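Local coordinates for MdbA protein (Corynebacterium diphtheriae, PDB 5C00), which is a thiol-disulfide oxidoreductase of the thioredoxin clan that is essential for viability, pilus assembly, toxin production and virulence, and probably forms disulfide bonds in exported proteins, at residues A59-G62 with E63-G67; M69-A72 with I73-G76; G92-N96 with S97-G101; G111-E114 with T115-N118; M124-Q127 with K128-Y131. One frame throughout, in Å; residues are numbered along the deposited sequence. Where two conformers were deposited one is given.

Interaction 1 (A59-G62 with E63-G67)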
loop_
_atom_site.group_PDB
_atom_site.type_symbol
_atom_site.label_atom_id
_atom_site.label_comp_id
_atom_site.label_asym_id
_atom_site.label_seq_id
_atom_site.Cartn_x
_atom_site.Cartn_y
_atom_site.Cartn_z
ATOM N N ALA A 59 7.361 6.740 -3.055
ATOM C CA ALA A 59 7.985 6.840 -1.729
ATOM C C ALA A 59 8.148 8.301 -1.321
ATOM O O ALA A 59 7.863 8.695 -0.196
ATOM C CB ALA A 59 9.295 6.141 -1.745
ATOM N N GLU A 60 8.567 9.131 -2.264
ATOM C CA GLU A 60 8.771 10.541 -1.950
ATOM C C GLU A 60 7.474 11.255 -1.604
ATOM O O GLU A 60 7.443 12.012 -0.636
ATOM C CB GLU A 60 9.433 11.299 -3.094
ATOM C CG GLU A 60 10.901 11.050 -3.201
ATOM C CD GLU A 60 11.458 11.647 -4.473
ATOM O OE1 GLU A 60 11.123 12.824 -4.766
ATOM O OE2 GLU A 60 12.196 10.921 -5.183
ATOM N N LEU A 61 6.415 11.036 -2.395
ATOM C CA LEU A 61 5.108 11.586 -2.032
ATOM C C LEU A 61 4.580 11.091 -0.667
ATOM O O LEU A 61 4.059 11.888 0.131
ATOM C CB LEU A 61 4.080 11.314 -3.123
ATOM C CG LEU A 61 2.711 11.939 -2.896
ATOM C CD1 LEU A 61 2.805 13.452 -2.954
ATOM C CD2 LEU A 61 1.749 11.430 -3.952
ATOM N N GLY A 62 4.727 9.816 -0.395
ATOM C CA GLY A 62 4.326 9.237 0.893
ATOM C C GLY A 62 4.970 9.908 2.097
ATOM O O GLY A 62 4.331 10.116 3.142
ATOM N N GLU A 63 6.240 10.263 1.966
ATOM C CA GLU A 63 6.943 10.970 3.021
ATOM C C GLU A 63 6.241 12.266 3.356
ATOM O O GLU A 63 6.202 12.675 4.507
ATOM C CB GLU A 63 8.368 11.368 2.590
ATOM C CG GLU A 63 9.364 10.254 2.461
ATOM C CD GLU A 63 10.778 10.800 2.313
ATOM O OE1 GLU A 63 11.252 11.440 3.283
ATOM O OE2 GLU A 63 11.401 10.608 1.234
ATOM N N VAL A 64 5.741 12.941 2.341
ATOM C CA VAL A 64 5.072 14.214 2.532
ATOM C C VAL A 64 3.618 14.055 2.974
ATOM O O VAL A 64 3.158 14.794 3.809
ATOM C CB VAL A 64 5.145 15.067 1.250
ATOM C CG1 VAL A 64 4.307 16.332 1.380
ATOM C CG2 VAL A 64 6.603 15.413 0.942
ATOM N N THR A 65 2.873 13.127 2.397
ATOM C CA THR A 65 1.434 13.121 2.588
ATOM C C THR A 65 0.906 11.982 3.471
ATOM O O THR A 65 -0.273 12.018 3.861
ATOM C CB THR A 65 0.681 13.133 1.237
ATOM O OG1 THR A 65 0.896 11.918 0.500
ATOM C CG2 THR A 65 1.146 14.317 0.397
ATOM N N ASP A 66 1.722 10.968 3.786
ATOM C CA ASP A 66 1.224 9.865 4.641
ATOM C C ASP A 66 0.708 10.345 6.005
ATOM O O ASP A 66 -0.331 9.910 6.489
ATOM C CB ASP A 66 2.278 8.783 4.864
ATOM C CG ASP A 66 2.357 7.787 3.721
ATOM O OD1 ASP A 66 1.510 7.776 2.765
ATOM O OD2 ASP A 66 3.292 6.963 3.795
ATOM N N GLY A 67 1.440 11.263 6.610
ATOM C CA GLY A 67 1.058 11.796 7.898
ATOM C C GLY A 67 -0.286 12.497 7.878
ATOM O O GLY A 67 -1.192 12.109 8.614
#

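Interaction 2 (M69-A72 with I73-G76)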
loop_
_atom_site.group_PDB
_atom_site.type_symbol
_atom_site.label_atom_id
_atom_site.label_comp_id
_atom_site.label_asym_id
_atom_site.label_seq_id
_atom_site.Cartn_x
_atom_site.Cartn_y
_atom_site.Cartn_z
HETATM N N MSE A 69 -2.509 12.338 5.579
HETATM C CA MSE A 69 -3.517 11.373 5.097
HETATM C C MSE A 69 -4.029 10.574 6.265
HETATM O O MSE A 69 -5.232 10.387 6.376
HETATM C CB MSE A 69 -2.949 10.443 4.017
HETATM C CG MSE A 69 -3.993 9.436 3.507
HETATM SE SE MSE A 69 -3.184 8.207 2.215
HETATM C CE MSE A 69 -2.261 7.161 3.553
ATOM N N THR A 70 -3.138 10.038 7.101
ATOM C CA THR A 70 -3.540 9.262 8.280
ATOM C C THR A 70 -4.505 10.066 9.167
ATOM O O THR A 70 -5.510 9.576 9.606
ATOM C CB THR A 70 -2.301 8.840 9.103
ATOM O OG1 THR A 70 -1.380 8.144 8.265
ATOM C CG2 THR A 70 -2.685 7.959 10.259
ATOM N N LYS A 71 -4.169 11.323 9.421
ATOM C CA LYS A 71 -5.037 12.161 10.261
ATOM C C LYS A 71 -6.415 12.359 9.676
ATOM O O LYS A 71 -7.411 12.319 10.385
ATOM C CB LYS A 71 -4.406 13.522 10.563
ATOM C CG LYS A 71 -3.067 13.438 11.280
ATOM C CD LYS A 71 -3.099 12.579 12.551
ATOM C CE LYS A 71 -2.366 11.248 12.414
ATOM N NZ LYS A 71 -2.142 10.460 13.678
ATOM N N ALA A 72 -6.478 12.551 8.376
ATOM C CA ALA A 72 -7.735 12.792 7.699
ATOM C C ALA A 72 -8.595 11.540 7.670
ATOM O O ALA A 72 -9.822 11.613 7.769
ATOM C CB ALA A 72 -7.465 13.298 6.277
ATOM N N ILE A 73 -7.940 10.399 7.514
ATOM C CA ILE A 73 -8.599 9.110 7.606
ATOM C C ILE A 73 -9.090 8.941 9.037
ATOM O O ILE A 73 -10.243 8.625 9.239
ATOM C CB ILE A 73 -7.689 7.913 7.235
ATOM C CG1 ILE A 73 -7.228 7.963 5.773
ATOM C CG2 ILE A 73 -8.414 6.619 7.469
ATOM C CD1 ILE A 73 -6.055 7.030 5.493
ATOM N N GLU A 74 -8.245 9.163 10.038
ATOM C CA GLU A 74 -8.694 8.911 11.425
ATOM C C GLU A 74 -9.849 9.843 11.821
ATOM O O GLU A 74 -10.719 9.440 12.582
ATOM C CB GLU A 74 -7.517 9.005 12.412
ATOM C CG GLU A 74 -6.556 7.864 12.281
ATOM C CD GLU A 74 -5.251 8.060 13.043
ATOM O OE1 GLU A 74 -4.897 9.221 13.258
ATOM O OE2 GLU A 74 -4.550 7.052 13.360
ATOM N N ASN A 75 -9.880 11.061 11.257
ATOM C CA ASN A 75 -10.981 12.029 11.424
ATOM C C ASN A 75 -12.280 11.699 10.726
ATOM O O ASN A 75 -13.314 12.349 10.956
ATOM C CB ASN A 75 -10.581 13.367 10.830
ATOM C CG ASN A 75 -9.608 14.092 11.680
ATOM O OD1 ASN A 75 -9.347 13.681 12.805
ATOM N ND2 ASN A 75 -9.061 15.186 11.155
ATOM N N GLY A 76 -12.263 10.714 9.835
ATOM C CA GLY A 76 -13.473 10.330 9.111
ATOM C C GLY A 76 -13.782 11.188 7.883
ATOM O O GLY A 76 -14.857 11.042 7.281
HETATM O O HOH W 1 -6.977 12.594 13.178
#

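Interaction 3 (G92-N96 with S97-G101)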
loop_
_atom_site.group_PDB
_atom_site.type_symbol
_atom_site.label_atom_id
_atom_site.label_comp_id
_atom_site.label_asym_id
_atom_site.label_seq_id
_atom_site.Cartn_x
_atom_site.Cartn_y
_atom_site.Cartn_z
ATOM N N GLY A 92 6.282 -8.003 -16.322
ATOM C CA GLY A 92 6.504 -9.280 -15.649
ATOM C C GLY A 92 5.497 -9.399 -14.521
ATOM O O GLY A 92 4.887 -8.406 -14.114
ATOM N N ASP A 93 5.265 -10.618 -14.064
ATOM C CA ASP A 93 4.323 -10.838 -13.008
ATOM C C ASP A 93 4.969 -11.279 -11.696
ATOM O O ASP A 93 4.270 -11.712 -10.818
ATOM C CB ASP A 93 3.202 -11.804 -13.458
ATOM C CG ASP A 93 3.649 -13.227 -13.543
ATOM O OD1 ASP A 93 4.860 -13.473 -13.375
ATOM O OD2 ASP A 93 2.783 -14.116 -13.752
ATOM N N ASP A 94 6.281 -11.164 -11.543
ATOM C CA ASP A 94 6.911 -11.593 -10.285
ATOM C C ASP A 94 8.232 -10.855 -9.991
ATOM O O ASP A 94 9.184 -11.459 -9.495
ATOM C CB ASP A 94 7.099 -13.111 -10.278
ATOM C CG ASP A 94 7.356 -13.679 -8.901
ATOM O OD1 ASP A 94 7.151 -13.038 -7.874
ATOM O OD2 ASP A 94 7.730 -14.835 -8.824
ATOM N N GLY A 95 8.255 -9.555 -10.245
ATOM C CA GLY A 95 9.385 -8.757 -9.811
ATOM C C GLY A 95 9.161 -8.093 -8.491
ATOM O O GLY A 95 8.318 -8.463 -7.713
ATOM N N ASN A 96 9.976 -7.090 -8.218
ATOM C CA ASN A 96 9.959 -6.486 -6.923
ATOM C C ASN A 96 8.588 -5.881 -6.637
ATOM O O ASN A 96 8.134 -5.963 -5.548
ATOM C CB ASN A 96 10.993 -5.375 -6.868
ATOM C CG ASN A 96 11.113 -4.781 -5.499
ATOM O OD1 ASN A 96 11.707 -5.395 -4.607
ATOM N ND2 ASN A 96 10.523 -3.621 -5.288
ATOM N N SER A 97 7.949 -5.233 -7.620
ATOM C CA SER A 97 6.659 -4.575 -7.372
ATOM C C SER A 97 5.603 -5.616 -6.977
ATOM O O SER A 97 4.764 -5.394 -6.085
ATOM C CB SER A 97 6.202 -3.800 -8.643
ATOM O OG SER A 97 7.138 -2.751 -8.996
ATOM N N THR A 98 5.651 -6.764 -7.623
ATOM C CA THR A 98 4.719 -7.852 -7.268
ATOM C C THR A 98 5.043 -8.480 -5.933
ATOM O O THR A 98 4.142 -8.743 -5.140
ATOM C CB THR A 98 4.630 -8.929 -8.356
ATOM O OG1 THR A 98 4.230 -8.314 -9.580
ATOM C CG2 THR A 98 3.576 -10.027 -7.938
ATOM N N LYS A 99 6.311 -8.777 -5.690
ATOM C CA LYS A 99 6.703 -9.368 -4.399
ATOM C C LYS A 99 6.322 -8.486 -3.197
ATOM O O LYS A 99 5.715 -8.951 -2.209
ATOM C CB LYS A 99 8.186 -9.701 -4.397
ATOM C CG LYS A 99 8.533 -10.918 -5.212
ATOM C CD LYS A 99 10.042 -11.167 -5.204
ATOM C CE LYS A 99 10.357 -12.534 -5.817
ATOM N NZ LYS A 99 10.146 -12.553 -7.282
ATOM N N ALA A 100 6.628 -7.197 -3.285
ATOM C CA ALA A 100 6.326 -6.239 -2.231
ATOM C C ALA A 100 4.810 -6.054 -2.113
ATOM O O ALA A 100 4.240 -6.064 -1.015
ATOM C CB ALA A 100 7.005 -4.913 -2.568
ATOM N N GLY A 101 4.150 -5.876 -3.257
ATOM C CA GLY A 101 2.727 -5.600 -3.282
ATOM C C GLY A 101 1.934 -6.791 -2.790
ATOM O O GLY A 101 1.001 -6.641 -2.010
HETATM O O HOH W 2 10.458 -15.367 -8.057
#

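Interaction 4 (G111-E114 with T115-N118)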
loop_
_atom_site.group_PDB
_atom_site.type_symbol
_atom_site.label_atom_id
_atom_site.label_comp_id
_atom_site.label_asym_id
_atom_site.label_seq_id
_atom_site.Cartn_x
_atom_site.Cartn_y
_atom_site.Cartn_z
ATOM N N GLY A 111 -6.501 -8.387 8.100
ATOM C CA GLY A 111 -7.156 -7.371 8.897
ATOM C C GLY A 111 -6.305 -6.740 10.016
ATOM O O GLY A 111 -6.840 -6.079 10.892
ATOM N N ASP A 112 -4.987 -6.922 10.002
ATOM C CA ASP A 112 -4.110 -6.326 11.024
ATOM C C ASP A 112 -3.613 -4.979 10.462
ATOM O O ASP A 112 -2.568 -4.905 9.804
ATOM C CB ASP A 112 -2.941 -7.256 11.349
ATOM C CG ASP A 112 -2.019 -6.694 12.404
ATOM O OD1 ASP A 112 -2.241 -5.557 12.917
ATOM O OD2 ASP A 112 -1.023 -7.410 12.712
ATOM N N TRP A 113 -4.394 -3.942 10.703
ATOM C CA TRP A 113 -4.184 -2.674 10.012
ATOM C C TRP A 113 -2.980 -1.938 10.548
ATOM O O TRP A 113 -2.326 -1.233 9.780
ATOM C CB TRP A 113 -5.454 -1.811 10.021
ATOM C CG TRP A 113 -6.496 -2.563 9.287
ATOM C CD1 TRP A 113 -7.527 -3.267 9.808
ATOM C CD2 TRP A 113 -6.502 -2.807 7.893
ATOM N NE1 TRP A 113 -8.226 -3.885 8.809
ATOM C CE2 TRP A 113 -7.574 -3.671 7.624
ATOM C CE3 TRP A 113 -5.660 -2.424 6.840
ATOM C CZ2 TRP A 113 -7.869 -4.088 6.356
ATOM C CZ3 TRP A 113 -5.938 -2.849 5.603
ATOM C CH2 TRP A 113 -7.038 -3.702 5.363
ATOM N N GLU A 114 -2.648 -2.109 11.824
ATOM C CA GLU A 114 -1.467 -1.420 12.336
ATOM C C GLU A 114 -0.164 -2.050 11.762
ATOM O O GLU A 114 0.766 -1.345 11.387
ATOM C CB GLU A 114 -1.468 -1.376 13.845
ATOM C CG GLU A 114 -0.550 -0.284 14.367
ATOM C CD GLU A 114 -0.794 0.003 15.839
ATOM O OE1 GLU A 114 0.018 -0.524 16.629
ATOM O OE2 GLU A 114 -1.786 0.717 16.174
ATOM N N THR A 115 -0.134 -3.365 11.619
ATOM C CA THR A 115 0.981 -4.032 10.936
ATOM C C THR A 115 1.061 -3.640 9.453
ATOM O O THR A 115 2.114 -3.243 8.942
ATOM C CB THR A 115 0.838 -5.571 11.113
ATOM O OG1 THR A 115 0.925 -5.852 12.511
ATOM C CG2 THR A 115 1.952 -6.291 10.442
ATOM N N TYR A 116 -0.089 -3.682 8.772
ATOM C CA TYR A 116 -0.164 -3.293 7.374
ATOM C C TYR A 116 0.392 -1.897 7.168
ATOM O O TYR A 116 1.277 -1.660 6.326
ATOM C CB TYR A 116 -1.579 -3.345 6.853
ATOM C CG TYR A 116 -1.652 -2.758 5.479
ATOM C CD1 TYR A 116 -1.147 -3.448 4.375
ATOM C CD2 TYR A 116 -2.101 -1.471 5.281
ATOM C CE1 TYR A 116 -1.135 -2.874 3.123
ATOM C CE2 TYR A 116 -2.062 -0.890 4.037
ATOM C CZ TYR A 116 -1.567 -1.611 2.975
ATOM O OH TYR A 116 -1.569 -1.046 1.751
ATOM N N TRP A 117 -0.110 -0.962 7.948
ATOM C CA TRP A 117 0.344 0.414 7.750
ATOM C C TRP A 117 1.867 0.574 7.903
ATOM O O TRP A 117 2.553 1.229 7.099
ATOM C CB TRP A 117 -0.379 1.302 8.743
ATOM C CG TRP A 117 0.113 2.648 8.679
ATOM C CD1 TRP A 117 0.934 3.238 9.543
ATOM C CD2 TRP A 117 -0.135 3.578 7.639
ATOM N NE1 TRP A 117 1.222 4.514 9.127
ATOM C CE2 TRP A 117 0.559 4.751 7.969
ATOM C CE3 TRP A 117 -0.906 3.545 6.462
ATOM C CZ2 TRP A 117 0.538 5.878 7.162
ATOM C CZ3 TRP A 117 -0.931 4.683 5.654
ATOM C CH2 TRP A 117 -0.220 5.826 6.026
ATOM N N ASN A 118 2.397 -0.013 8.971
ATOM C CA ASN A 118 3.831 0.093 9.206
ATOM C C ASN A 118 4.670 -0.682 8.204
ATOM O O ASN A 118 5.776 -0.262 7.877
ATOM C CB ASN A 118 4.140 -0.334 10.632
ATOM C CG ASN A 118 3.741 0.745 11.631
ATOM O OD1 ASN A 118 4.406 1.781 11.736
ATOM N ND2 ASN A 118 2.605 0.551 12.284
#

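Interaction 5 (M124-Q127 with K128-Y131)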
loop_
_atom_site.group_PDB
_atom_site.type_symbol
_atom_site.label_atom_id
_atom_site.label_comp_id
_atom_site.label_asym_id
_atom_site.label_seq_id
_atom_site.Cartn_x
_atom_site.Cartn_y
_atom_site.Cartn_z
HETATM N N MSE A 124 8.156 1.179 1.328
HETATM C CA MSE A 124 8.416 2.429 0.635
HETATM C C MSE A 124 9.661 3.157 1.102
HETATM O O MSE A 124 10.452 3.638 0.250
HETATM C CB MSE A 124 7.207 3.368 0.769
HETATM C CG MSE A 124 6.041 2.778 0.003
HETATM SE SE MSE A 124 6.268 2.946 -1.960
HETATM C CE MSE A 124 4.500 2.311 -2.468
ATOM N N LYS A 125 9.875 3.263 2.402
ATOM C CA LYS A 125 11.041 3.969 2.894
ATOM C C LYS A 125 12.329 3.297 2.453
ATOM O O LYS A 125 13.271 3.994 2.116
ATOM C CB LYS A 125 11.049 4.068 4.423
ATOM C CG LYS A 125 12.319 4.716 4.974
ATOM C CD LYS A 125 12.438 4.572 6.474
ATOM C CE LYS A 125 13.715 5.245 6.975
ATOM N NZ LYS A 125 13.434 5.828 8.298
ATOM N N GLU A 126 12.383 1.965 2.504
ATOM C CA GLU A 126 13.603 1.234 2.150
ATOM C C GLU A 126 13.695 0.748 0.693
ATOM O O GLU A 126 14.564 -0.056 0.325
ATOM C CB GLU A 126 13.790 0.116 3.134
ATOM C CG GLU A 126 13.957 0.608 4.575
ATOM C CD GLU A 126 15.170 1.485 4.812
ATOM O OE1 GLU A 126 16.002 1.724 3.888
ATOM O OE2 GLU A 126 15.322 1.932 5.997
ATOM N N GLN A 127 12.814 1.251 -0.133
ATOM C CA GLN A 127 12.666 0.786 -1.478
ATOM C C GLN A 127 13.975 0.598 -2.177
ATOM O O GLN A 127 14.237 -0.434 -2.809
ATOM C CB GLN A 127 11.854 1.854 -2.214
ATOM C CG GLN A 127 11.584 1.568 -3.629
ATOM C CD GLN A 127 10.771 2.695 -4.225
ATOM O OE1 GLN A 127 11.324 3.529 -4.913
ATOM N NE2 GLN A 127 9.472 2.784 -3.873
ATOM N N LYS A 128 14.846 1.592 -2.077
ATOM C CA LYS A 128 16.139 1.508 -2.773
ATOM C C LYS A 128 17.069 0.417 -2.305
ATOM O O LYS A 128 17.862 -0.068 -3.091
ATOM C CB LYS A 128 16.825 2.879 -2.804
ATOM C CG LYS A 128 16.371 3.742 -3.979
ATOM C CD LYS A 128 14.888 3.570 -4.385
ATOM C CE LYS A 128 14.660 3.566 -5.899
ATOM N NZ LYS A 128 13.571 2.626 -6.359
ATOM N N ASN A 129 16.970 -0.002 -1.043
ATOM C CA ASN A 129 17.753 -1.117 -0.473
ATOM C C ASN A 129 17.143 -2.505 -0.657
ATOM O O ASN A 129 17.822 -3.520 -0.594
ATOM C CB ASN A 129 17.967 -0.839 1.025
ATOM C CG ASN A 129 18.732 0.426 1.243
ATOM O OD1 ASN A 129 19.789 0.595 0.650
ATOM N ND2 ASN A 129 18.156 1.377 1.998
ATOM N N ILE A 130 15.859 -2.539 -0.892
ATOM C CA ILE A 130 15.105 -3.745 -1.039
ATOM C C ILE A 130 15.162 -4.193 -2.490
ATOM O O ILE A 130 15.274 -5.373 -2.792
ATOM C CB ILE A 130 13.640 -3.453 -0.685
ATOM C CG1 ILE A 130 13.481 -3.335 0.810
ATOM C CG2 ILE A 130 12.661 -4.526 -1.227
ATOM C CD1 ILE A 130 12.131 -2.783 1.213
ATOM N N TYR A 131 15.051 -3.220 -3.378
ATOM C CA TYR A 131 14.781 -3.450 -4.795
ATOM C C TYR A 131 15.840 -4.386 -5.410
ATOM O O TYR A 131 17.018 -4.057 -5.480
ATOM C CB TYR A 131 14.762 -2.104 -5.538
ATOM C CG TYR A 131 14.349 -2.276 -6.984
ATOM C CD1 TYR A 131 13.015 -2.396 -7.323
ATOM C CD2 TYR A 131 15.310 -2.384 -7.998
ATOM C CE1 TYR A 131 12.621 -2.612 -8.642
ATOM C CE2 TYR A 131 14.930 -2.600 -9.327
ATOM C CZ TYR A 131 13.572 -2.727 -9.626
ATOM O OH TYR A 131 13.174 -2.923 -10.924
HETATM O O HOH W 3 14.674 3.795 -0.367
#

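Interaction 1 (A59-G62 with E63-G67)
Leu61 and Thr65 meet one helical turn apart. Their side chains slant across each other, and the methyl contact runs from Leu61 CD1 to Thr65 CG2 at 3.8 Å. Leu61 CG is anti to the backbone N (chi1 -175°), which carries the branched end along the helix to the threonine. Between the same two residues, Thr65 N gives a hydrogen bond of 2.8 Å to Leu61 O. Val64 N adds a weak one to the same oxygen. Thr65 OG1 stands between its own backbone N and carbonyl carbon (chi1 66°), a placing that holds it 3.2 Å from Leu61 O. Trp202 NE1 approaches OG1 from outside with a weak hydrogen bond. The buried Leu61 side chain also packs on Pro186 and Ile199.

These turns belong to helix 56-74, the connection between strands 45-52 and 78-85 in a beta-alpha-beta unit of the thioredoxin fold. A CxxC sequence, Cys55 to Cys58, stands at the start of the helix, as in thioredoxin-like oxidoreductases, and Ala59 follows it directly.

On another side of the helix, Asp66 N bonds to Gly62 O at 2.8 Å. The Asp66 carboxylate folds back beside Gly62, with OD1 3.7 Å from Gly62 CA. Its OD2 forms a salt bridge with Arg120, which ties this turn to helix 113-125. Ala59 O takes the backbone bond from Glu63 N, while Glu63 CG passes 3.4 Å from that oxygen. Glu63 is an exposed residue, and its chain is extended beyond CG. Glu60 is exposed too, and Glu60 OE1 and Glu63 OE2 stay 6.4 Å apart.

Interaction 2 (M69-A72 with I73-G76)
A Schellman motif at Gly76 finishes this last part of helix 56-74, where Lys71 and Glu74 form a salt bridge on the surface. Gly76 has positive phi (83°), and its N bonds back to Ile73 O at 3.0 Å. Lys71 NZ reaches Glu74 OE1 at 3.0 Å, on the syn side of the carboxylate and 17° out of its plane. The lysine chain bends at its second and third torsions to bring the ammonium there. Glu74 OE2 accepts from Ser23 N. The carboxylate is therefore held at both oxygens.

The helix is the crossover of a beta-alpha-beta unit, and its inner side packs on strand 78-85. There the selenomethionine Met69 and Ile73 lie side by side and point the same way, with Met69 CG 3.7 Å from Ile73 CD1. Both touch Val80. Met69 and Ala72 also meet Val203 of helix 202-207.

Near the end of the helix, Lys71 O takes a 2.9 Å bond from Asn75 N. A water donates to that same Lys71 O at 2.8 Å. In the conformer described it also donates to Asn75 OD1, a less certain link because this side chain has a second position.

Interaction 3 (G92-N96 with S97-G101)
The Asp94 carboxylate is approached over one face by the ammonium of Lys99. Lys99 NZ stands well above the carboxylate plane, 3.1 Å from Asp94 OD1 and 3.7 Å from Asp94 OD2. The pair is a salt bridge, but its hydrogen bond is weak, as suits a donor above the plane. A water lies on the same side. It donates to Asp94 OD2 at 2.9 Å and accepts from Lys99 NZ at 2.9 Å, so it closes a small ring between the two charges. Lys99 runs extended until its fourth torsion (72°), which turns NZ in toward Asp94. Asp94 O is also 2.6 Å from Lys99 NZ. Outside the pair, Lys162 makes a second salt bridge to Asp94 OD1.

Gly95 is the N-cap of helix 96-109. Its O takes a nearly straight hydrogen bond from Lys99 N (174° at the hydrogen), and Asn96 O takes the next one from Ala100 N. The carboxylate of Asp89 accepts from Ser97 N and Thr98 N at this helix start. The Asn96 amide donates through ND2 to Ser54 OG, Ser97 OG bonds with Asp52 and Ser54 near the CxxC sequence, and Thr98 OG1 is bonded to Asn86 ND2. Thr98 CG2 touches Asp93 O at 3.4 Å.

Asp94 is thus shared between two lysines. Lys99 joins the loop to the first turn of helix 96-109, and Lys162 joins it to the start of helix 162-180. The paired positive charges would probably favour the ionised form of Asp94.

Interaction 4 (G111-E114 with T115-N118)
Asp112 and Thr115 are brought together by their first torsions. Asp112 CG is anti to the backbone N (chi1 -179°), which carries the carboxylate forward over the start of helix 113-125. Thr115 OG1 lies beside its own backbone N (chi1 -62°), which turns hydroxyl and N-H to the same carboxylate. Thr115 OG1 donates to Asp112 OD2 at 2.5 Å, from above the carboxylate plane. Thr115 N gives a weak, longer bond to Asp112 OD1 at 3.3 Å. Asp112 is the N-cap of the helix, and its O accepts from Tyr116 N at 3.0 Å.

Trp113 turns an edge toward the face of Tyr116. The pair is an offset edge-to-face stack, with centroids 5.8 Å apart and planes at 74°. The nearest atoms are Trp113 CE3 and Tyr116 CD2, at 4.0 Å. Both side chains touch Ile33 of strand 32-36 and Ala108 of helix 96-109.

Glu114 O, next in the chain, accepts from Asn118 N at 3.2 Å and Asn118 ND2 at 2.8 Å. The two donors come from opposite faces of the carbonyl plane. Asn118 OD1 takes Glu20 N, and Glu114 OE2 takes Val22 N.

Both carboxylate oxygens are engaged at the helix start, one strongly by the hydroxyl and one weakly by the N-H. The helix N-terminus would probably favour a negative Asp112.

Interaction 5 (M124-Q127 with K128-Y131)
Glu126 and Ile130 form the tighter side of this turn. Ile130 CD1 lies 3.9 Å from Glu126 CB, and the buried Ile130 also packs on Asn96. Glu126 O accepts from Asn129 N at 2.8 Å and from Ile130 N at 3.1 Å. Gln127 O is doubly used as well, by Tyr131 N at 3.0 Å and by Ile130 N from well above the carbonyl plane. Ile130 N divides its one hydrogen between the two carbonyls.

Asn129 and Lys128 are the exposed residues. Asn129 ND2 donates to Glu126 OE1 at 2.9 Å, with the oxygen close to the amide plane of the asparagine. Glu126 bends at its second torsion (-62°) to bring its carboxylate round. Lys128 NZ folds back from the solvent side onto the buried Gln127, reaching OE1 at 2.8 Å. A water bridges Lys125 O and Lys128 N, accepting from the latter at 2.8 Å.

Gln127 NE2 donates to Cys55 O, and its side chain touches Pro56 and Ala59.

Glu126 both leaves helix 113-125 and serves as N-cap of the short helix 127-130. The result is a helix-to-helix junction beside the CxxC sequence in which Glu126 breaks the helical path, consistent with the helical insertion that DsbA-like proteins add to the thioredoxin fold.

How the interactions relate
The five contacts come in series along the chain, all within the thioredoxin-like fold. Interactions 1 and 2 share helix 56-74, with centres about 14 Å apart. Interaction 3 starts helix 96-109. Interaction 4 starts helix 113-125, and interaction 5 leads from its end into helix 127-130. Trp117 of interaction 4 packs on Asp66 of interaction 1 and on Met69 and Thr70 of interaction 2. Ala59 of interaction 1 touches Met124 and Gln127 of interaction 5, which in turn meets Asn96 of interaction 3. Interactions 2 and 3 lie about 29 Å apart between centres, on opposite sides of the chain's centre. Interactions 1, 3 and 5 gather near the CxxC sequence, the probable redox site.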